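Local coordinates for PrhC (Penicillium brasilianum, PDB 5X9J), which is an isomerase in the biosynthesis of paraherquonin, a fungal meroterpenoid with a highly congested hexacyclic skeleton, at residues B[35-40]-B[90-95]; B[112-117]-B[125-130]. One frame throughout, in Å; residues are numbered along the deposited sequence.

Interaction 1 of 2, residues B[35-40]-B[90-95]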
# COMPACT_ATOMS: atom_id res chain seq x y z
N HIS B 35 -3.72 4.26 16.29
CA HIS B 35 -3.14 3.34 17.28
C HIS B 35 -4.21 2.47 17.92
O HIS B 35 -4.01 1.27 18.13
CB HIS B 35 -2.39 4.13 18.34
CG HIS B 35 -1.09 4.70 17.87
ND1 HIS B 35 -0.01 3.90 17.53
CD2 HIS B 35 -0.70 5.98 17.67
CE1 HIS B 35 0.99 4.67 17.16
NE2 HIS B 35 0.60 5.93 17.23
N LYS B 36 -5.38 3.06 18.22
CA LYS B 36 -6.47 2.30 18.82
C LYS B 36 -6.96 1.21 17.88
O LYS B 36 -7.18 0.06 18.30
CB LYS B 36 -7.60 3.25 19.20
CG LYS B 36 -8.82 2.56 19.80
CD LYS B 36 -9.82 3.59 20.30
CE LYS B 36 -10.97 2.94 21.07
NZ LYS B 36 -12.02 3.95 21.39
N PHE B 37 -7.18 1.57 16.61
CA PHE B 37 -7.50 0.59 15.58
C PHE B 37 -6.54 -0.60 15.63
O PHE B 37 -6.98 -1.76 15.67
CB PHE B 37 -7.45 1.28 14.21
CG PHE B 37 -7.64 0.36 13.04
CD1 PHE B 37 -6.54 -0.17 12.37
CD2 PHE B 37 -8.91 0.04 12.60
CE1 PHE B 37 -6.71 -1.02 11.28
CE2 PHE B 37 -9.10 -0.81 11.50
CZ PHE B 37 -7.99 -1.34 10.85
N CYS B 38 -5.24 -0.34 15.66
CA CYS B 38 -4.25 -1.42 15.66
C CYS B 38 -4.30 -2.24 16.95
O CYS B 38 -4.26 -3.47 16.92
CB CYS B 38 -2.86 -0.85 15.43
SG CYS B 38 -2.66 -0.19 13.72
N SER B 39 -4.37 -1.56 18.11
CA SER B 39 -4.40 -2.28 19.39
C SER B 39 -5.64 -3.14 19.51
O SER B 39 -5.57 -4.27 20.02
CB SER B 39 -4.36 -1.29 20.55
OG SER B 39 -3.20 -0.48 20.49
N ILE B 40 -6.79 -2.62 19.07
CA ILE B 40 -8.02 -3.40 19.12
C ILE B 40 -7.87 -4.67 18.30
O ILE B 40 -8.24 -5.77 18.74
CB ILE B 40 -9.22 -2.56 18.65
CG1 ILE B 40 -9.66 -1.60 19.75
CG2 ILE B 40 -10.37 -3.47 18.24
CD1 ILE B 40 -10.78 -0.66 19.32
N SER B 90 -1.91 -13.38 17.07
CA SER B 90 -2.01 -12.35 16.04
C SER B 90 -1.68 -10.98 16.62
O SER B 90 -2.28 -10.56 17.62
CB SER B 90 -3.41 -12.32 15.45
OG SER B 90 -3.67 -13.46 14.66
N LYS B 91 -0.75 -10.28 15.97
CA LYS B 91 -0.32 -8.94 16.37
C LYS B 91 -0.39 -8.01 15.17
O LYS B 91 -0.11 -8.42 14.04
CB LYS B 91 1.12 -8.97 16.91
CG LYS B 91 1.33 -9.84 18.16
CD LYS B 91 2.82 -10.04 18.45
CE LYS B 91 3.06 -10.95 19.67
NZ LYS B 91 2.58 -10.35 20.95
N PHE B 92 -0.74 -6.74 15.42
CA PHE B 92 -0.87 -5.73 14.38
C PHE B 92 -0.46 -4.40 15.00
O PHE B 92 -1.03 -4.01 16.03
CB PHE B 92 -2.30 -5.68 13.85
CG PHE B 92 -2.48 -4.93 12.54
CD1 PHE B 92 -2.83 -3.58 12.53
CD2 PHE B 92 -2.34 -5.57 11.32
CE1 PHE B 92 -3.01 -2.89 11.34
CE2 PHE B 92 -2.52 -4.89 10.12
CZ PHE B 92 -2.85 -3.54 10.13
N TRP B 93 0.54 -3.73 14.43
CA TRP B 93 1.06 -2.53 15.08
C TRP B 93 1.59 -1.55 14.03
O TRP B 93 2.05 -1.96 12.96
CB TRP B 93 2.18 -2.87 16.09
CG TRP B 93 3.43 -3.46 15.46
CD1 TRP B 93 4.59 -2.79 15.17
CD2 TRP B 93 3.66 -4.83 15.07
NE1 TRP B 93 5.51 -3.65 14.62
CE2 TRP B 93 4.96 -4.91 14.55
CE3 TRP B 93 2.88 -5.99 15.11
CZ2 TRP B 93 5.51 -6.10 14.07
CZ3 TRP B 93 3.42 -7.17 14.63
CH2 TRP B 93 4.72 -7.22 14.12
N ILE B 94 1.53 -0.26 14.38
CA ILE B 94 2.03 0.79 13.50
C ILE B 94 3.55 0.79 13.51
O ILE B 94 4.19 0.66 14.57
CB ILE B 94 1.47 2.15 13.92
CG1 ILE B 94 -0.05 2.14 13.85
CG2 ILE B 94 2.01 3.26 13.02
CD1 ILE B 94 -0.68 3.48 14.17
N ILE B 95 4.15 0.90 12.32
CA ILE B 95 5.59 1.02 12.15
C ILE B 95 5.88 2.34 11.45
O ILE B 95 5.01 2.95 10.82
CB ILE B 95 6.18 -0.15 11.33
CG1 ILE B 95 5.56 -0.17 9.92
CG2 ILE B 95 5.98 -1.48 12.06
CD1 ILE B 95 6.21 -1.18 8.94
O HOH W 1 0.58 0.61 17.00

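Interaction 2 of 2, residues B[112-117]-B[125-130]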
# COMPACT_ATOMS: atom_id res chain seq x y z
N ARG B 112 1.64 3.23 7.99
CA ARG B 112 2.26 1.94 7.76
C ARG B 112 2.09 1.06 8.99
O ARG B 112 2.18 1.54 10.12
CB ARG B 112 3.74 2.11 7.43
CG ARG B 112 4.02 2.85 6.13
CD ARG B 112 5.53 2.94 5.92
NE ARG B 112 6.09 1.64 5.53
CZ ARG B 112 7.38 1.42 5.34
NH1 ARG B 112 8.26 2.40 5.54
NH2 ARG B 112 7.80 0.22 4.96
N ALA B 113 1.84 -0.23 8.76
CA ALA B 113 1.64 -1.16 9.85
C ALA B 113 2.32 -2.48 9.49
O ALA B 113 2.61 -2.76 8.32
CB ALA B 113 0.15 -1.39 10.14
N ALA B 114 2.59 -3.27 10.52
CA ALA B 114 3.09 -4.62 10.35
C ALA B 114 2.19 -5.56 11.13
O ALA B 114 1.51 -5.15 12.07
CB ALA B 114 4.55 -4.76 10.81
N CYS B 115 2.18 -6.82 10.73
CA CYS B 115 1.41 -7.83 11.43
C CYS B 115 2.19 -9.14 11.42
O CYS B 115 3.09 -9.35 10.60
CB CYS B 115 0.02 -8.04 10.83
SG CYS B 115 0.07 -8.62 9.13
N SER B 116 1.83 -10.00 12.36
CA SER B 116 2.46 -11.31 12.49
C SER B 116 1.49 -12.25 13.18
O SER B 116 0.57 -11.82 13.89
CB SER B 116 3.77 -11.25 13.27
OG SER B 116 3.55 -10.74 14.58
N ALA B 117 1.70 -13.54 12.95
CA ALA B 117 0.88 -14.58 13.57
C ALA B 117 1.58 -15.91 13.38
O ALA B 117 2.33 -16.11 12.43
CB ALA B 117 -0.53 -14.64 12.96
N GLU B 125 4.28 -13.19 8.50
CA GLU B 125 4.61 -11.79 8.72
C GLU B 125 4.22 -11.01 7.48
O GLU B 125 4.48 -11.46 6.35
CB GLU B 125 6.10 -11.61 9.03
CG GLU B 125 6.50 -12.32 10.34
CD GLU B 125 8.00 -12.33 10.58
OE1 GLU B 125 8.77 -12.14 9.61
OE2 GLU B 125 8.40 -12.53 11.74
N ASN B 126 3.58 -9.87 7.67
CA ASN B 126 3.23 -9.02 6.55
C ASN B 126 3.41 -7.57 6.98
O ASN B 126 3.58 -7.27 8.17
CB ASN B 126 1.81 -9.30 6.04
CG ASN B 126 1.69 -9.10 4.53
OD1 ASN B 126 2.37 -8.26 3.98
ND2 ASN B 126 0.83 -9.88 3.86
N GLU B 127 3.42 -6.68 5.99
CA GLU B 127 3.53 -5.25 6.19
C GLU B 127 2.47 -4.58 5.33
O GLU B 127 2.12 -5.07 4.25
CB GLU B 127 4.93 -4.74 5.85
CG GLU B 127 6.00 -5.25 6.84
CD GLU B 127 7.43 -4.99 6.38
OE1 GLU B 127 7.66 -4.00 5.65
OE2 GLU B 127 8.32 -5.77 6.76
N ASN B 128 1.93 -3.48 5.84
CA ASN B 128 0.66 -2.97 5.35
C ASN B 128 0.73 -1.45 5.23
O ASN B 128 1.55 -0.79 5.86
CB ASN B 128 -0.50 -3.36 6.30
CG ASN B 128 -0.55 -4.87 6.60
OD1 ASN B 128 -1.40 -5.59 6.08
ND2 ASN B 128 0.38 -5.34 7.44
N LEU B 129 -0.18 -0.91 4.43
CA LEU B 129 -0.51 0.50 4.46
C LEU B 129 -2.01 0.58 4.69
O LEU B 129 -2.79 -0.04 3.97
CB LEU B 129 -0.10 1.21 3.16
CG LEU B 129 -0.10 2.76 3.12
CD1 LEU B 129 -1.52 3.33 3.09
CD2 LEU B 129 0.68 3.36 4.25
N VAL B 130 -2.42 1.30 5.73
CA VAL B 130 -3.83 1.40 6.10
C VAL B 130 -4.25 2.85 5.95
O VAL B 130 -3.53 3.75 6.39
CB VAL B 130 -4.08 0.91 7.53
CG1 VAL B 130 -5.56 1.11 7.92
CG2 VAL B 130 -3.69 -0.58 7.68
O HOH W 2 6.25 -2.09 4.45
O HOH W 3 4.36 -0.72 5.64

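Interaction 1 of 2, residues B[35-40]-B[90-95]
Cys38 turns its thiol from helix 26-43 onto strand 90-94, where the sulfur lodges between Phe92 and Ile94, the two residues that point toward the helix from alternate positions of the strand. Helix and strand run nearly antiparallel, their segment axes 169° apart and 6.9 Å from each other at closest approach. With SG anti to its carbonyl carbon (chi1 -69°), the sulfur rests 3.5 Å from Ile94 CG1. Its approach to Phe92 is in the manner of a sulfur-aromatic contact made at the ring edge: Cys38 SG lies 3.6 Å from Phe92 CD1, while its line to the ring centroid is tilted 78° from the ring normal. Phe37 reaches the same ring obliquely, bringing its CE1 to 4.1 Å from Phe92 CE1.

Toward the N-terminal end of the helical segment, the CD1 methyl of Ile94 sits over one face of the His35 imidazole in a CH-pi contact, 3.7 Å from the ring centroid, displaced toward the ND1-CE1 side. A water in the imidazole plane accepts a hydrogen bond from Ile94 N (2.9 Å to the water oxygen) and is only weakly linked to His35 ND1. With an alanine here instead of His35, the Ile94 CD1 methyl would probably lose its cover on this side, and the water its imidazole neighbour.

No direct hydrogen bond joins the two segments; side-chain packing carries the contact, helped by the one water. The helix packs against the sheet through residues that reach other strands: Cys38 also touches Phe111 of strand 108-119, and Phe37 meets Val130 and Leu132 of strand 124-134. Just beyond the segment, Ser42 OG of the helix hydrogen-bonds with Phe92 N.

Interaction 2 of 2, residues B[112-117]-B[125-130]
Ala113 and Asn128 face each other as a hydrogen-bonded pair, as do Cys115 and Asn126, in the antiparallel ladder of the beta hairpin formed by strands 108-119 and 124-134. The pairs Arg112-Leu129, Ala114-Glu127 and Ser116-Glu125 alternate with them as non-hydrogen-bonded ones. Cys115 N to Asn126 O and Asn126 N to Cys115 O both measure 3.0 Å and are nearly straight, at 168°. In the other pair, Asn128 N to Ala113 O is shorter, 2.7 Å, but more bent, at 147°. CA-H...O contacts, such as Arg112 CA to Asn128 O, supplement the ladder.

On the face carrying Ala113, Cys115, Asn126 and Asn128, the Cys115 thiol stands between its own backbone N and carbonyl carbon (chi1 62°), which places SG 3.6 Å from Asn126 CB. This face lies against Phe92, which touches both Ala113 and Cys115. The Asn126 amide oxygen receives the following backbone amide, Glu127 N, on a lone pair and in the carbonyl plane; it also accepts from Asp149 N, and ND2 bonds with Tyr124 OH, so three bonds help to fix the rotation of this buried amide.

On the opposite face, Arg112, Glu127 and Leu129 pack against the second subunit of the homodimer, Leu129 on Leu129 of the other chain. The Arg112 and Leu129 side chains cross at about a right angle, with Arg112 CG 3.9 Å from Leu129 CD2, before the arginine bends at chi3. Its guanidinium forms a salt bridge with Asp96 through NH1, whereas Glu127 is too distant for a direct one. Instead, water links the hairpin strands at two places along the guanidinium edge: one molecule accepts from Arg112 NE and donates to Asn128 O, and the other accepts from Arg112 NH2 and donates to Glu127 OE1, 2.7 Å from the water oxygen.

How the interactions relate
From the N terminus, helix 26-43 supplies the first half of interaction 1, and the chain then passes through 49 residues, including helix 73-86, before strand 90-94 returns to close that long loop. Interaction 2 opens only afterwards and closes a short one, the turn of the hairpin between strands 108-119 and 124-134. The two are therefore in series, neither nested nor crossed. They meet in the sheet, with centres about 9 Å apart: strand 90-94 pairs antiparallel with strand 108-119, and Trp93 O probably accepts a hydrogen bond from Ala114 N. Together they tie the N-terminal helix, through strand 90-94, to the hairpin and so to the subunit interface.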